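Long-range contact in Slr1257 protein (Synechocystis sp. PCC 6803 substr. Kazusa, PDB 1IIW), which binds L-glutamate through this extracellular ligand-binding domain and probably belongs to a glutamate-gated ion channel: residues Lys117-Val122 and Val156-Phe161. Residues are numbered along the deposited sequence; the frame is centred on the assembly and turned at random.
Sequences KEVAVV and VEAVMF
Ala-120 is held through both its backbone N and its backbone O by strand 158-161: its N donates to Ala-158 O at 2.8 Å, nearly straight at 175°, and its O takes Met-160 N at 2.8 Å. One residue bonding to two positions that flank Val-159 identifies the pairing as parallel. Where the strands splay, the direct bonding gives way to a water, which accepts from Val-122 N and donates to Met-160 O.

At the other end, Glu-118 O receives Glu-157 N at 2.7 Å, in the carbonyl plane, and a weak, bent bond from Ala-158 N. Glu-157 completes the pairing with its side chain: CG lies anti to its own carbonyl carbon (chi1 -62°) and the chain then runs extended, so that OE2 meets Glu-118 N at 3.1 Å, on the anti side and 26° out of the carboxylate plane. With Glu-157 replaced by an alanine, the N-H of Glu-118 would probably lose this acceptor and the flank of Lys-117, whose CG packs against the carboxylate, its cover. Glu-118 OE1 lies 4.4 Å from Glu-157 OE2, a proximity of like charges likely to be somewhat unfavourable.

Apolar contacts form on both faces of the sheet. On one, Val-119 CG1 lies 3.7 Å from Met-160 CB, with Val-121 CG1 alongside; on the other, Ala-120 CB meets Val-156 CG1 at 3.8 Å and Val-159 CG2. Further along, Val-122 CG2 approaches Phe-161 CE1 obliquely at 3.7 Å.

Helix 144-153, which makes the crossover from strand 137-141 to strand 158-162, covers Val-156 and Val-159 through Leu-151. Strand 118-122 sits between the two strands of that crossover, parallel to both; strand 92-101 borders 158-162, while Phe-161 touches Asn-13, a glutamate-binding residue, placing this end of the sheet beside the ligand site.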
# COMPACT_ATOMS: atom_id res chain seq x y z
N LYS A 117 -30.93 1.06 0.45
CA LYS A 117 -30.82 2.16 1.41
C LYS A 117 -30.51 3.49 0.72
O LYS A 117 -29.69 3.55 -0.19
CB LYS A 117 -29.75 1.85 2.45
CG LYS A 117 -30.28 1.48 3.82
CD LYS A 117 -30.80 0.05 3.89
CE LYS A 117 -31.12 -0.30 5.34
NZ LYS A 117 -31.21 -1.77 5.61
N GLU A 118 -31.19 4.54 1.14
CA GLU A 118 -30.97 5.88 0.59
C GLU A 118 -29.62 6.39 1.09
O GLU A 118 -29.51 6.95 2.19
CB GLU A 118 -32.09 6.83 1.04
CG GLU A 118 -33.49 6.20 1.09
CD GLU A 118 -34.04 5.82 -0.28
OE1 GLU A 118 -34.41 4.63 -0.47
OE2 GLU A 118 -34.11 6.71 -1.16
N VAL A 119 -28.57 6.17 0.30
CA VAL A 119 -27.22 6.58 0.67
C VAL A 119 -26.72 7.79 -0.10
O VAL A 119 -26.78 7.82 -1.33
CB VAL A 119 -26.21 5.43 0.46
CG1 VAL A 119 -24.79 5.90 0.76
CG2 VAL A 119 -26.57 4.24 1.35
N ALA A 120 -26.25 8.79 0.64
CA ALA A 120 -25.70 10.01 0.06
C ALA A 120 -24.22 9.82 -0.26
O ALA A 120 -23.49 9.19 0.51
CB ALA A 120 -25.88 11.18 1.03
N VAL A 121 -23.80 10.30 -1.43
CA VAL A 121 -22.41 10.22 -1.86
C VAL A 121 -22.01 11.54 -2.49
O VAL A 121 -22.86 12.33 -2.92
CB VAL A 121 -22.17 9.08 -2.88
CG1 VAL A 121 -22.54 7.74 -2.28
CG2 VAL A 121 -22.95 9.33 -4.16
N VAL A 122 -20.71 11.81 -2.52
CA VAL A 122 -20.21 13.05 -3.11
C VAL A 122 -19.76 12.72 -4.53
O VAL A 122 -19.13 11.69 -4.76
CB VAL A 122 -19.02 13.64 -2.29
CG1 VAL A 122 -18.53 14.93 -2.92
CG2 VAL A 122 -19.46 13.90 -0.85
N VAL A 156 -31.68 11.18 3.51
CA VAL A 156 -30.88 9.98 3.32
C VAL A 156 -30.71 9.21 4.63
O VAL A 156 -30.80 9.79 5.71
CB VAL A 156 -29.48 10.31 2.73
CG1 VAL A 156 -29.63 10.95 1.37
CG2 VAL A 156 -28.69 11.23 3.67
N GLU A 157 -30.50 7.90 4.52
CA GLU A 157 -30.31 7.05 5.69
C GLU A 157 -28.84 6.91 6.09
O GLU A 157 -28.53 6.39 7.17
CB GLU A 157 -30.89 5.66 5.43
CG GLU A 157 -32.38 5.63 5.17
CD GLU A 157 -32.86 4.24 4.82
OE1 GLU A 157 -33.16 3.46 5.75
OE2 GLU A 157 -32.92 3.92 3.62
N ALA A 158 -27.93 7.35 5.21
CA ALA A 158 -26.49 7.26 5.47
C ALA A 158 -25.68 8.03 4.44
O ALA A 158 -26.19 8.40 3.38
CB ALA A 158 -26.05 5.79 5.46
N VAL A 159 -24.42 8.30 4.77
CA VAL A 159 -23.50 9.00 3.88
C VAL A 159 -22.30 8.09 3.68
O VAL A 159 -21.74 7.61 4.66
CB VAL A 159 -23.00 10.33 4.49
CG1 VAL A 159 -21.88 10.94 3.61
CG2 VAL A 159 -24.15 11.31 4.64
N MET A 160 -21.95 7.80 2.43
CA MET A 160 -20.78 6.96 2.15
C MET A 160 -19.64 7.87 1.70
O MET A 160 -19.79 8.65 0.77
CB MET A 160 -21.09 5.92 1.07
CG MET A 160 -20.02 4.85 0.95
SD MET A 160 -20.33 3.72 -0.42
CE MET A 160 -21.52 2.61 0.28
N PHE A 161 -18.51 7.76 2.39
CA PHE A 161 -17.34 8.58 2.09
C PHE A 161 -16.15 7.96 2.81
O PHE A 161 -16.32 7.04 3.61
CB PHE A 161 -17.59 9.99 2.63
CG PHE A 161 -16.68 11.04 2.07
CD1 PHE A 161 -16.98 11.67 0.87
CD2 PHE A 161 -15.54 11.42 2.76
CE1 PHE A 161 -16.15 12.66 0.36
CE2 PHE A 161 -14.71 12.41 2.26
CZ PHE A 161 -15.02 13.03 1.06
O HOH W 1 -18.87 10.13 -1.36